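Local structure of catalase-3 (Neurospora crassa, 4AJ9) at residues Ile199-Arg204 with Arg256-Asp261; Trp230-Gly235 with Pro269-Ala274; Gly235-Val240 with Lys666-Leu671; Pro527-Leu532 with Asp558-Thr563. The protein breaks down hydrogen peroxide to oxygen and water with a heme cofactor, a reaction that probably protects the cell from peroxide damage. One frame throughout, in Å; residues are numbered along the deposited sequence.

Contact 1 of 4, residues Ile199-Arg204 with Arg256-Asp261; sequences IPRSYR and RQDLWD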
loop_
_atom_site.group_PDB
_atom_site.type_symbol
_atom_site.label_atom_id
_atom_site.label_comp_id
_atom_site.label_asym_id
_atom_site.label_seq_id
_atom_site.Cartn_x
_atom_site.Cartn_y
_atom_site.Cartn_z
ATOM N N ILE C 199 33.675 0.980 -14.375
ATOM C CA ILE C 199 34.283 0.253 -13.253
ATOM C C ILE C 199 35.229 1.117 -12.414
ATOM O O ILE C 199 36.441 0.833 -12.302
ATOM C CB ILE C 199 35.025 -1.021 -13.723
ATOM C CG1 ILE C 199 35.956 -0.712 -14.906
ATOM C CG2 ILE C 199 34.043 -2.084 -14.115
ATOM C CD1 ILE C 199 36.742 -1.954 -15.414
ATOM N N PRO C 200 34.678 2.172 -11.800
ATOM C CA PRO C 200 35.459 3.105 -10.990
ATOM C C PRO C 200 36.044 2.409 -9.782
ATOM O O PRO C 200 35.478 1.423 -9.280
ATOM C CB PRO C 200 34.412 4.140 -10.543
ATOM C CG PRO C 200 33.111 3.421 -10.634
ATOM C CD PRO C 200 33.250 2.534 -11.829
ATOM N N ARG C 201 37.173 2.930 -9.322
ATOM C CA ARG C 201 37.843 2.444 -8.119
ATOM C C ARG C 201 37.011 2.721 -6.869
ATOM O O ARG C 201 37.016 1.930 -5.920
ATOM C CB ARG C 201 39.235 3.084 -8.012
ATOM C CG ARG C 201 39.832 3.090 -6.616
ATOM C CD ARG C 201 40.015 1.674 -6.047
ATOM N NE ARG C 201 40.737 1.766 -4.785
ATOM C CZ ARG C 201 40.165 2.107 -3.635
ATOM N NH1 ARG C 201 38.859 2.347 -3.585
ATOM N NH2 ARG C 201 40.896 2.199 -2.537
ATOM N N SER C 202 36.281 3.834 -6.867
ATOM C CA SER C 202 35.369 4.138 -5.759
ATOM C C SER C 202 34.448 5.280 -6.142
ATOM O O SER C 202 34.653 5.920 -7.176
ATOM C CB SER C 202 36.145 4.529 -4.507
ATOM O OG SER C 202 36.473 5.911 -4.528
ATOM N N TYR C 203 33.436 5.534 -5.308
ATOM C CA TYR C 203 32.540 6.674 -5.506
ATOM C C TYR C 203 33.363 7.947 -5.422
ATOM O O TYR C 203 33.075 8.935 -6.100
ATOM C CB TYR C 203 31.477 6.727 -4.410
ATOM C CG TYR C 203 30.545 5.528 -4.324
ATOM C CD1 TYR C 203 30.156 4.820 -5.455
ATOM C CD2 TYR C 203 30.012 5.147 -3.095
ATOM C CE1 TYR C 203 29.270 3.718 -5.347
ATOM C CE2 TYR C 203 29.154 4.079 -2.982
ATOM C CZ TYR C 203 28.774 3.373 -4.105
ATOM O OH TYR C 203 27.909 2.308 -3.938
ATOM N N ARG C 204 34.391 7.911 -4.579
ATOM C CA ARG C 204 35.226 9.081 -4.314
ATOM C C ARG C 204 36.108 9.445 -5.503
ATOM O O ARG C 204 36.603 10.574 -5.595
ATOM C CB ARG C 204 36.087 8.852 -3.070
ATOM C CG ARG C 204 35.277 8.590 -1.810
ATOM C CD ARG C 204 36.170 8.304 -0.615
ATOM N NE ARG C 204 37.061 7.175 -0.857
ATOM C CZ ARG C 204 38.391 7.244 -0.857
ATOM N NH1 ARG C 204 39.007 8.395 -0.619
ATOM N NH2 ARG C 204 39.108 6.151 -1.092
ATOM N N ARG C 256 30.696 0.843 -1.038
ATOM C CA ARG C 256 30.071 1.407 0.149
ATOM C C ARG C 256 31.007 1.320 1.356
ATOM O O ARG C 256 30.981 2.197 2.207
ATOM C CB ARG C 256 28.691 0.800 0.447
ATOM C CG ARG C 256 28.659 -0.665 0.802
ATOM C CD ARG C 256 27.230 -1.089 1.198
ATOM N NE ARG C 256 26.266 -0.782 0.132
ATOM C CZ ARG C 256 24.969 -1.071 0.176
ATOM N NH1 ARG C 256 24.452 -1.682 1.233
ATOM N NH2 ARG C 256 24.186 -0.754 -0.850
ATOM N N GLN C 257 31.823 0.269 1.432
ATOM C CA GLN C 257 32.826 0.196 2.493
ATOM C C GLN C 257 33.891 1.291 2.324
ATOM O O GLN C 257 34.304 1.923 3.303
ATOM C CB GLN C 257 33.482 -1.193 2.546
ATOM C CG GLN C 257 34.369 -1.413 3.777
ATOM C CD GLN C 257 33.561 -1.656 5.051
ATOM O OE1 GLN C 257 32.892 -2.685 5.187
ATOM N NE2 GLN C 257 33.629 -0.713 5.993
ATOM N N ASP C 258 34.340 1.511 1.088
ATOM C CA ASP C 258 35.374 2.522 0.821
ATOM C C ASP C 258 34.911 3.910 1.290
ATOM O O ASP C 258 35.643 4.635 1.958
ATOM C CB ASP C 258 35.750 2.532 -0.671
ATOM C CG ASP C 258 36.522 3.771 -1.074
ATOM O OD1 ASP C 258 35.911 4.863 -1.153
ATOM O OD2 ASP C 258 37.745 3.660 -1.313
ATOM N N LEU C 259 33.682 4.272 0.952
ATOM C CA LEU C 259 33.138 5.577 1.335
ATOM C C LEU C 259 32.997 5.688 2.850
ATOM O O LEU C 259 33.367 6.705 3.461
ATOM C CB LEU C 259 31.772 5.771 0.670
ATOM C CG LEU C 259 31.026 7.059 1.002
ATOM C CD1 LEU C 259 31.842 8.258 0.576
ATOM C CD2 LEU C 259 29.660 7.051 0.331
ATOM N N TRP C 260 32.439 4.644 3.453
ATOM C CA TRP C 260 32.256 4.609 4.897
ATOM C C TRP C 260 33.599 4.792 5.585
ATOM O O TRP C 260 33.706 5.559 6.541
ATOM C CB TRP C 260 31.651 3.275 5.341
ATOM C CG TRP C 260 31.232 3.258 6.790
ATOM C CD1 TRP C 260 32.006 2.938 7.877
ATOM C CD2 TRP C 260 29.933 3.581 7.307
ATOM N NE1 TRP C 260 31.261 3.050 9.038
ATOM C CE2 TRP C 260 29.988 3.442 8.710
ATOM C CE3 TRP C 260 28.729 3.982 6.716
ATOM C CZ2 TRP C 260 28.880 3.678 9.530
ATOM C CZ3 TRP C 260 27.626 4.207 7.538
ATOM C CH2 TRP C 260 27.716 4.062 8.925
ATOM N N ASP C 261 34.613 4.074 5.104
ATOM C CA ASP C 261 35.928 4.065 5.751
ATOM C C ASP C 261 36.615 5.418 5.624
ATOM O O ASP C 261 37.232 5.906 6.575
ATOM C CB ASP C 261 36.850 2.981 5.156
ATOM C CG ASP C 261 36.511 1.579 5.629
ATOM O OD1 ASP C 261 35.740 1.422 6.599
ATOM O OD2 ASP C 261 37.040 0.626 5.028
HETATM O O HOH W 1 40.266 3.446 0.223
HETATM O O HOH W 2 26.758 0.354 -2.391
HETATM O O HOH W 3 33.438 4.724 -2.412
#

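Contact 2 of 4, residues Trp230-Gly235 with Pro269-Ala274; sequences WKTKQG and PSWELA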
loop_
_atom_site.group_PDB
_atom_site.type_symbol
_atom_site.label_atom_id
_atom_site.label_comp_id
_atom_site.label_asym_id
_atom_site.label_seq_id
_atom_site.Cartn_x
_atom_site.Cartn_y
_atom_site.Cartn_z
ATOM N N TRP C 230 30.535 17.807 -11.318
ATOM C CA TRP C 230 31.240 17.606 -10.058
ATOM C C TRP C 230 32.620 17.075 -10.400
ATOM O O TRP C 230 32.739 16.063 -11.084
ATOM C CB TRP C 230 30.539 16.573 -9.164
ATOM C CG TRP C 230 29.222 16.988 -8.552
ATOM C CD1 TRP C 230 27.979 16.515 -8.872
ATOM C CD2 TRP C 230 29.033 17.918 -7.480
ATOM N NE1 TRP C 230 27.030 17.106 -8.068
ATOM C CE2 TRP C 230 27.651 17.970 -7.208
ATOM C CE3 TRP C 230 29.899 18.711 -6.725
ATOM C CZ2 TRP C 230 27.117 18.794 -6.223
ATOM C CZ3 TRP C 230 29.371 19.525 -5.745
ATOM C CH2 TRP C 230 27.988 19.554 -5.493
ATOM N N LYS C 231 33.657 17.745 -9.912
ATOM C CA LYS C 231 35.032 17.362 -10.202
ATOM C C LYS C 231 35.651 16.771 -8.945
ATOM O O LYS C 231 35.774 17.444 -7.926
ATOM C CB LYS C 231 35.837 18.578 -10.676
ATOM C CG LYS C 231 35.309 19.227 -11.957
ATOM C CD LYS C 231 35.354 18.267 -13.137
ATOM C CE LYS C 231 36.769 18.013 -13.603
ATOM N NZ LYS C 231 36.824 16.952 -14.657
ATOM N N THR C 232 36.023 15.500 -8.998
ATOM C CA THR C 232 36.529 14.851 -7.794
ATOM C C THR C 232 37.890 15.423 -7.388
ATOM O O THR C 232 38.805 15.530 -8.210
ATOM C CB THR C 232 36.612 13.319 -7.949
ATOM O OG1 THR C 232 37.316 12.774 -6.831
ATOM C CG2 THR C 232 37.334 12.942 -9.233
ATOM N N LYS C 233 38.017 15.805 -6.123
ATOM C CA LYS C 233 39.308 16.281 -5.622
ATOM C C LYS C 233 40.232 15.110 -5.304
ATOM O O LYS C 233 41.414 15.300 -4.998
ATOM C CB LYS C 233 39.137 17.184 -4.393
ATOM C CG LYS C 233 38.245 18.411 -4.635
ATOM C CD LYS C 233 38.699 19.187 -5.861
ATOM C CE LYS C 233 40.112 19.731 -5.676
ATOM N NZ LYS C 233 40.674 20.283 -6.946
ATOM N N GLN C 234 39.688 13.899 -5.376
ATOM C CA GLN C 234 40.480 12.691 -5.150
ATOM C C GLN C 234 41.098 12.173 -6.464
ATOM O O GLN C 234 41.988 11.335 -6.439
ATOM C CB GLN C 234 39.640 11.597 -4.459
ATOM C CG GLN C 234 39.228 11.918 -3.013
ATOM C CD GLN C 234 38.227 13.061 -2.903
ATOM O OE1 GLN C 234 38.435 14.016 -2.155
ATOM N NE2 GLN C 234 37.126 12.961 -3.644
ATOM N N GLY C 235 40.635 12.694 -7.601
ATOM C CA GLY C 235 41.075 12.229 -8.908
ATOM C C GLY C 235 40.266 11.039 -9.415
ATOM O O GLY C 235 39.800 10.215 -8.629
ATOM N N PRO C 269 35.802 12.838 1.491
ATOM C CA PRO C 269 36.046 13.170 0.084
ATOM C C PRO C 269 35.394 14.501 -0.294
ATOM O O PRO C 269 34.380 14.881 0.309
ATOM C CB PRO C 269 35.379 12.006 -0.657
ATOM C CG PRO C 269 34.238 11.606 0.248
ATOM C CD PRO C 269 34.714 11.853 1.658
ATOM N N SER C 270 35.980 15.203 -1.266
ATOM C CA SER C 270 35.417 16.449 -1.773
ATOM C C SER C 270 35.259 16.425 -3.284
ATOM O O SER C 270 35.931 15.662 -3.977
ATOM C CB SER C 270 36.278 17.653 -1.376
ATOM O OG SER C 270 36.331 17.772 0.027
ATOM N N TRP C 271 34.341 17.263 -3.772
ATOM C CA TRP C 271 34.165 17.510 -5.196
ATOM C C TRP C 271 33.912 18.990 -5.363
ATOM O O TRP C 271 33.176 19.597 -4.572
ATOM C CB TRP C 271 32.934 16.788 -5.743
ATOM C CG TRP C 271 33.022 15.298 -5.806
ATOM C CD1 TRP C 271 33.292 14.542 -6.909
ATOM C CD2 TRP C 271 32.807 14.380 -4.731
ATOM N NE1 TRP C 271 33.259 13.211 -6.590
ATOM C CE2 TRP C 271 32.972 13.081 -5.255
ATOM C CE3 TRP C 271 32.501 14.530 -3.374
ATOM C CZ2 TRP C 271 32.844 11.938 -4.470
ATOM C CZ3 TRP C 271 32.369 13.393 -2.594
ATOM C CH2 TRP C 271 32.538 12.110 -3.144
ATOM N N GLU C 272 34.500 19.584 -6.393
ATOM C CA GLU C 272 34.150 20.967 -6.698
ATOM C C GLU C 272 32.922 20.973 -7.596
ATOM O O GLU C 272 32.799 20.140 -8.494
ATOM C CB GLU C 272 35.336 21.721 -7.316
ATOM C CG GLU C 272 36.304 22.257 -6.241
ATOM C CD GLU C 272 37.599 22.794 -6.800
ATOM O OE1 GLU C 272 37.886 22.564 -7.992
ATOM O OE2 GLU C 272 38.334 23.452 -6.034
ATOM N N LEU C 273 31.994 21.881 -7.318
ATOM C CA LEU C 273 30.863 22.105 -8.207
ATOM C C LEU C 273 31.305 23.091 -9.277
ATOM O O LEU C 273 31.740 24.188 -8.960
ATOM C CB LEU C 273 29.685 22.716 -7.442
ATOM C CG LEU C 273 28.427 22.944 -8.291
ATOM C CD1 LEU C 273 27.952 21.642 -8.930
ATOM C CD2 LEU C 273 27.322 23.565 -7.454
ATOM N N ALA C 274 31.184 22.700 -10.541
ATOM C CA ALA C 274 31.556 23.581 -11.634
ATOM C C ALA C 274 30.429 23.600 -12.646
ATOM O O ALA C 274 29.616 22.669 -12.699
ATOM C CB ALA C 274 32.849 23.108 -12.280
#

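Contact 3 of 4, residues Gly235-Val240 with Lys666-Leu671; sequences GKAALV and KVFKFL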
loop_
_atom_site.group_PDB
_atom_site.type_symbol
_atom_site.label_atom_id
_atom_site.label_comp_id
_atom_site.label_asym_id
_atom_site.label_seq_id
_atom_site.Cartn_x
_atom_site.Cartn_y
_atom_site.Cartn_z
ATOM N N GLY C 235 40.635 12.694 -7.601
ATOM C CA GLY C 235 41.075 12.229 -8.908
ATOM C C GLY C 235 40.266 11.039 -9.415
ATOM O O GLY C 235 39.800 10.215 -8.629
ATOM N N LYS C 236 40.076 10.947 -10.728
ATOM C CA LYS C 236 39.384 9.789 -11.293
ATOM C C LYS C 236 40.290 8.551 -11.324
ATOM O O LYS C 236 41.472 8.649 -11.642
ATOM C CB LYS C 236 38.856 10.104 -12.694
ATOM C CG LYS C 236 37.645 11.042 -12.695
ATOM C CD LYS C 236 37.119 11.293 -14.096
ATOM C CE LYS C 236 38.112 12.118 -14.921
ATOM N NZ LYS C 236 37.652 12.281 -16.326
ATOM N N ALA C 237 39.738 7.391 -10.973
ATOM C CA ALA C 237 40.503 6.147 -10.986
ATOM C C ALA C 237 39.572 4.991 -11.293
ATOM O O ALA C 237 38.407 5.017 -10.907
ATOM C CB ALA C 237 41.192 5.926 -9.636
ATOM N N ALA C 238 40.075 3.979 -11.994
ATOM C CA ALA C 238 39.249 2.827 -12.350
ATOM C C ALA C 238 39.993 1.508 -12.204
ATOM O O ALA C 238 41.222 1.459 -12.198
ATOM C CB ALA C 238 38.716 2.975 -13.761
ATOM N N LEU C 239 39.221 0.438 -12.080
ATOM C CA LEU C 239 39.752 -0.904 -11.977
ATOM C C LEU C 239 39.957 -1.449 -13.389
ATOM O O LEU C 239 39.707 -0.738 -14.362
ATOM C CB LEU C 239 38.737 -1.765 -11.229
ATOM C CG LEU C 239 38.271 -1.193 -9.884
ATOM C CD1 LEU C 239 37.157 -2.052 -9.263
ATOM C CD2 LEU C 239 39.446 -1.048 -8.918
ATOM N N VAL C 240 40.411 -2.698 -13.508
ATOM C CA VAL C 240 40.327 -3.414 -14.780
ATOM C C VAL C 240 39.234 -4.481 -14.660
ATOM O O VAL C 240 38.891 -4.884 -13.550
ATOM C CB VAL C 240 41.695 -4.022 -15.211
ATOM C CG1 VAL C 240 42.715 -2.901 -15.414
ATOM C CG2 VAL C 240 42.205 -5.026 -14.182
ATOM N N LYS C 666 50.379 6.932 -6.985
ATOM C CA LYS C 666 49.910 8.111 -7.716
ATOM C C LYS C 666 49.615 7.776 -9.176
ATOM O O LYS C 666 48.618 8.230 -9.727
ATOM C CB LYS C 666 50.913 9.269 -7.622
ATOM C CG LYS C 666 50.938 9.971 -6.265
ATOM C CD LYS C 666 51.625 11.338 -6.337
ATOM C CE LYS C 666 51.309 12.183 -5.102
ATOM N NZ LYS C 666 51.716 13.614 -5.255
ATOM N N VAL C 667 50.483 6.980 -9.801
ATOM C CA VAL C 667 50.227 6.481 -11.153
ATOM C C VAL C 667 49.006 5.550 -11.133
ATOM O O VAL C 667 48.205 5.518 -12.072
ATOM C CB VAL C 667 51.440 5.706 -11.686
ATOM C CG1 VAL C 667 51.161 5.155 -13.074
ATOM C CG2 VAL C 667 52.686 6.601 -11.691
ATOM N N PHE C 668 48.912 4.782 -10.053
ATOM C CA PHE C 668 47.765 3.925 -9.728
ATOM C C PHE C 668 47.618 2.618 -10.525
ATOM O O PHE C 668 47.546 1.540 -9.937
ATOM C CB PHE C 668 46.446 4.707 -9.717
ATOM C CG PHE C 668 45.318 3.911 -9.153
ATOM C CD1 PHE C 668 45.233 3.697 -7.785
ATOM C CD2 PHE C 668 44.379 3.327 -9.983
ATOM C CE1 PHE C 668 44.212 2.936 -7.250
ATOM C CE2 PHE C 668 43.362 2.558 -9.455
ATOM C CZ PHE C 668 43.276 2.360 -8.087
ATOM N N LYS C 669 47.544 2.712 -11.846
ATOM C CA LYS C 669 47.600 1.528 -12.695
ATOM C C LYS C 669 48.765 1.632 -13.666
ATOM O O LYS C 669 48.973 2.672 -14.304
ATOM C CB LYS C 669 46.301 1.342 -13.484
ATOM C CG LYS C 669 45.074 1.033 -12.631
ATOM C CD LYS C 669 45.181 -0.322 -11.966
ATOM C CE LYS C 669 43.793 -0.945 -11.793
ATOM N NZ LYS C 669 43.819 -2.063 -10.817
ATOM N N PHE C 670 49.516 0.546 -13.781
ATOM C CA PHE C 670 50.639 0.499 -14.694
ATOM C C PHE C 670 50.241 -0.170 -15.995
ATOM O O PHE C 670 50.246 -1.392 -16.112
ATOM C CB PHE C 670 51.838 -0.159 -14.017
ATOM C CG PHE C 670 52.494 0.734 -13.017
ATOM C CD1 PHE C 670 51.962 0.878 -11.747
ATOM C CD2 PHE C 670 53.599 1.494 -13.369
ATOM C CE1 PHE C 670 52.544 1.730 -10.833
ATOM C CE2 PHE C 670 54.189 2.349 -12.458
ATOM C CZ PHE C 670 53.660 2.465 -11.182
ATOM N N LEU C 671 49.892 0.662 -16.971
ATOM C CA LEU C 671 49.244 0.211 -18.198
ATOM C C LEU C 671 50.185 -0.505 -19.163
ATOM O O LEU C 671 49.742 -1.039 -20.184
ATOM C CB LEU C 671 48.579 1.393 -18.907
ATOM C CG LEU C 671 47.511 2.139 -18.106
ATOM C CD1 LEU C 671 46.906 3.275 -18.946
ATOM C CD2 LEU C 671 46.432 1.176 -17.630
#

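Contact 4 of 4, residues Pro527-Leu532 with Asp558-Thr563; sequences PTIATL and DGLKVT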
loop_
_atom_site.group_PDB
_atom_site.type_symbol
_atom_site.label_atom_id
_atom_site.label_comp_id
_atom_site.label_asym_id
_atom_site.label_seq_id
_atom_site.Cartn_x
_atom_site.Cartn_y
_atom_site.Cartn_z
ATOM N N PRO C 527 45.933 13.029 -7.533
ATOM C CA PRO C 527 46.391 14.222 -6.813
ATOM C C PRO C 527 46.780 13.893 -5.384
ATOM O O PRO C 527 47.604 14.587 -4.780
ATOM C CB PRO C 527 45.161 15.145 -6.842
ATOM C CG PRO C 527 43.995 14.208 -6.915
ATOM C CD PRO C 527 44.471 13.023 -7.733
ATOM N N THR C 528 46.192 12.832 -4.846
ATOM C CA THR C 528 46.529 12.386 -3.505
ATOM C C THR C 528 46.434 10.867 -3.404
ATOM O O THR C 528 45.668 10.230 -4.135
ATOM C CB THR C 528 45.615 13.036 -2.446
ATOM O OG1 THR C 528 45.996 12.577 -1.145
ATOM C CG2 THR C 528 44.150 12.686 -2.695
ATOM N N ILE C 529 47.216 10.285 -2.505
ATOM C CA ILE C 529 47.123 8.852 -2.260
ATOM C C ILE C 529 46.517 8.549 -0.885
ATOM O O ILE C 529 46.444 7.396 -0.473
ATOM C CB ILE C 529 48.482 8.163 -2.420
ATOM C CG1 ILE C 529 49.474 8.687 -1.376
ATOM C CG2 ILE C 529 48.990 8.355 -3.850
ATOM C CD1 ILE C 529 50.684 7.775 -1.163
ATOM N N ALA C 530 46.052 9.588 -0.196
ATOM C CA ALA C 530 45.372 9.399 1.079
ATOM C C ALA C 530 44.264 8.354 0.944
ATOM O O ALA C 530 43.570 8.308 -0.074
ATOM C CB ALA C 530 44.795 10.710 1.572
ATOM N N THR C 531 44.120 7.521 1.975
ATOM C CA THR C 531 43.128 6.444 2.034
ATOM C C THR C 531 43.443 5.219 1.179
ATOM O O THR C 531 42.838 4.174 1.382
ATOM C CB THR C 531 41.706 6.903 1.653
ATOM O OG1 THR C 531 41.577 6.931 0.220
ATOM C CG2 THR C 531 41.401 8.275 2.237
ATOM N N LEU C 532 44.350 5.331 0.215
ATOM C CA LEU C 532 44.636 4.173 -0.621
ATOM C C LEU C 532 45.211 3.035 0.242
ATOM O O LEU C 532 45.776 3.271 1.313
ATOM C CB LEU C 532 45.551 4.517 -1.797
ATOM C CG LEU C 532 44.952 5.508 -2.801
ATOM C CD1 LEU C 532 45.793 5.564 -4.060
ATOM C CD2 LEU C 532 43.504 5.163 -3.138
ATOM N N ASP C 558 51.901 8.520 5.590
ATOM C CA ASP C 558 51.574 9.208 4.348
ATOM C C ASP C 558 50.093 9.052 4.017
ATOM O O ASP C 558 49.673 9.206 2.866
ATOM C CB ASP C 558 52.447 8.674 3.207
ATOM C CG ASP C 558 52.546 9.644 2.036
ATOM O OD1 ASP C 558 52.336 10.860 2.241
ATOM O OD2 ASP C 558 52.848 9.188 0.911
ATOM N N GLY C 559 49.306 8.727 5.037
ATOM C CA GLY C 559 47.862 8.675 4.900
ATOM C C GLY C 559 47.293 7.399 4.316
ATOM O O GLY C 559 46.112 7.360 3.981
ATOM N N LEU C 560 48.118 6.360 4.198
ATOM C CA LEU C 560 47.675 5.078 3.637
ATOM C C LEU C 560 47.039 4.151 4.681
ATOM O O LEU C 560 47.377 4.208 5.856
ATOM C CB LEU C 560 48.853 4.361 2.961
ATOM C CG LEU C 560 49.568 5.151 1.862
ATOM C CD1 LEU C 560 50.875 4.478 1.470
ATOM C CD2 LEU C 560 48.657 5.315 0.646
ATOM N N LYS C 561 46.118 3.297 4.231
ATOM C CA LYS C 561 45.478 2.297 5.078
ATOM C C LYS C 561 46.117 0.946 4.807
ATOM O O LYS C 561 45.937 0.366 3.738
ATOM C CB LYS C 561 43.981 2.212 4.792
ATOM C CG LYS C 561 43.228 1.345 5.788
ATOM C CD LYS C 561 41.821 1.022 5.292
ATOM C CE LYS C 561 40.923 0.544 6.433
ATOM N NZ LYS C 561 41.518 -0.607 7.174
ATOM N N VAL C 562 46.866 0.448 5.782
ATOM C CA VAL C 562 47.723 -0.703 5.556
ATOM C C VAL C 562 47.186 -1.930 6.276
ATOM O O VAL C 562 46.821 -1.861 7.443
ATOM C CB VAL C 562 49.158 -0.405 6.039
ATOM C CG1 VAL C 562 50.081 -1.591 5.776
ATOM C CG2 VAL C 562 49.678 0.865 5.371
ATOM N N THR C 563 47.127 -3.049 5.568
ATOM C CA THR C 563 46.674 -4.303 6.161
ATOM C C THR C 563 47.824 -5.296 6.172
ATOM O O THR C 563 48.281 -5.730 5.114
ATOM C CB THR C 563 45.514 -4.919 5.352
ATOM O OG1 THR C 563 44.451 -3.968 5.226
ATOM C CG2 THR C 563 44.987 -6.179 6.031
#

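Contact 1 of 4, residues Ile199-Arg204 with Arg256-Asp261
A buried salt-bridge network, in which Arg201 and Arg204 converge on Asp258, joins the loop after helix 187-193 to helix 254-264 in the catalase domain. Arg204 approaches its partner side-on: NE donates to Asp258 OD1 at 2.6 Å and NH2 to Asp258 OD2 at 2.8 Å, both nearly straight and on the syn side of the carboxylate, whose plane lies only 25° from that of the guanidinium. Arg201 comes from another direction, its NH1 reaching Asp258 OD2 at 2.9 Å from above the carboxylate plane, with the two flat groups almost perpendicular; its NE also forms a salt bridge with Asp586. Asp258 CG stands anti to the backbone N (chi1 165°), which directs the carboxylate off the helix into this pair. The network illustrates how one helix-borne acid can gather a neighbouring loop, and two arginines beside it are likely to keep Asp258 ionised. Water 3 adds a bridge from Tyr203 N to Asp258 OD1. With an alanine for Arg204, Asp258 would probably keep Arg201 as its one charged partner in this network, leaving OD1 without a charged mate. Between the two arginines, the Tyr203 ring takes Leu259 CD2 at its edge, 3.9 Å from CD2 of the tyrosine, while Phe103 stacks on the ring. Water 2 links Tyr203 OH with Arg256 NE, and the guanidinium of Arg256 continues to Glu165 of the second subunit.

Contact 2 of 4, residues Trp230-Gly235 with Pro269-Ala274
The side-chain amide of Gln234 acts here as an extra rung beyond the end of a strand, pairing with both backbone polar atoms of Ser270. Its OE1 accepts from Ser270 N at 2.9 Å in a nearly straight bond, and its NE2 donates to Ser270 O at 3.0 Å. That same carbonyl oxygen takes Lys233 N from the opposite face of its plane, so two donors grip it. A bend at chi2 (68°) folds the glutamine back toward Ser270, and NE2 also bonds to the carbonyl of Arg204. A leucine in its place would probably leave Ser270 N without this acceptor and take one of two donors from Ser270 O. Thr232 OG1 accepts from Gln234 N, an ST turn at the strand exit, and also bonds to Arg204 O. Behind it the pairing is regular, Lys231 and Glu272 exchanging two backbone bonds. On the face shared by Trp230, Thr232, Trp271 and Leu273, Leu273 CD1 sits 3.8 Å from the centroid of the Trp230 six-membered ring, a CH-pi contact almost on the ring normal. Trp271 crosses Trp230 at about a right angle, its CB 3.7 Å from Trp230 CE3, and Phe122 packs against both indoles. Thr232 CB meets Trp271 NE1 at 3.6 Å, while that N-H is bonded to the carbonyl of Met206. Such antiparallel pairing of strands 223-232 and 270-278 belongs to the beta-barrel core typical of heme catalases.

Contact 3 of 4, residues Gly235-Val240 with Lys666-Leu671
Phe668 and Lys669, just past the end of helix 654-667, press on the loop Ala237-Val240 and join the C-terminal domain of this long catalase to the heme-binding catalase domain. That C-terminal domain carries the flavodoxin-like fold related to class I glutamine amidotransferases, and the meeting of the two domains here is chiefly one of carbon against carbon and carbonyl. The aromatic part comes from Phe668. Its phi is positive (75°), so the chain leaves the helix sharply, and with CG anti to the backbone N (chi1 -170°) the ring is carried to the loop. Ala237 CB lies over one face, offset toward the rim, 4.3 Å from the ring centroid in a CH-pi contact. The edge of the same ring faces a polar atom, Ala238 O, which lies near the ring plane 3.6 Å from Phe668 CE2. Aliphatic packing comes from Lys669, whose chain, bent at chi2 and chi3, reaches up to the loop with its CE, which approaches Leu239 CA at 4.0 Å and Val240 CG1 at 4.3 Å. Charge is settled beyond the segments, where NZ pairs with Glu243 and bonds to the carbonyl of Trp623; Glu243 also accepts from Val240 N at the start of helix 241-250. On the way to that site, Lys669 CE passes 3.5 Å from Ala238 O.

Contact 4 of 4, residues Pro527-Leu532 with Asp558-Thr563
Gly559 O receives the N-H of Thr531 at 2.8 Å, the shorter of two backbone bonds that dock the chain before strand 533-537 onto the entry to strand 561-566. The second runs the other way, from Lys561 N to Leu532 O at 2.9 Å, and both are close to straight. Both use the second half of a type II beta turn from Ile529 to Leu532, overlapped by an ST turn in which Thr528 OG1 accepts from Ala530 N. Gly559 has positive phi (83°), and any side chain would point at Ala530 CA, so its bareness lets the backbones approach. The apolar share rests on Leu560 CD2, which lies 3.7 Å from Ile529 CD1 and 4.0 Å from Leu532 CB, with Ile529 O close to it at 3.2 Å. Ile529 CG1 stands between the backbone N and carbonyl carbon (chi1 63°), an arrangement that carries CD1 toward Leu560 and also to 3.3 Å from Asp558 OD2. Leu665 of helix 654-667 packs on both Ile529 and Leu560. Strand 533-537 is the first of the parallel sheet along the chain, and 561-566 lies beside it, joined through helix 544-557 in a beta-alpha-beta crossover. The bonds across the contact are backbone to backbone, so, Gly559 apart, they make little demand on the side chains at those positions, and the side-chain specificity lies in the packing of Ile529, Leu560 and Leu532.

In the fold
The four contacts cluster near the seam between the catalase domain and the C-terminal domain, their centres 13 to 18 Å apart, with contact 2 set back and touching contact 4 at Pro527. Contacts 1 and 2 lie in the catalase domain, where helix 254-264 leads into strand 270-278; contact 4 lies in the C-terminal domain, and contact 3 bridges the two. Along the chain, contacts 1, 2 and 3 interleave, contact 2 passing into contact 3 through the shared Gly235, whereas contact 4 falls between the two halves of contact 3. Arg204 bonds to Thr531, Ile199 to Leu239, and Lys666 packs on Ile529. The C-terminal domain is thus knit into the core through residues far apart in sequence.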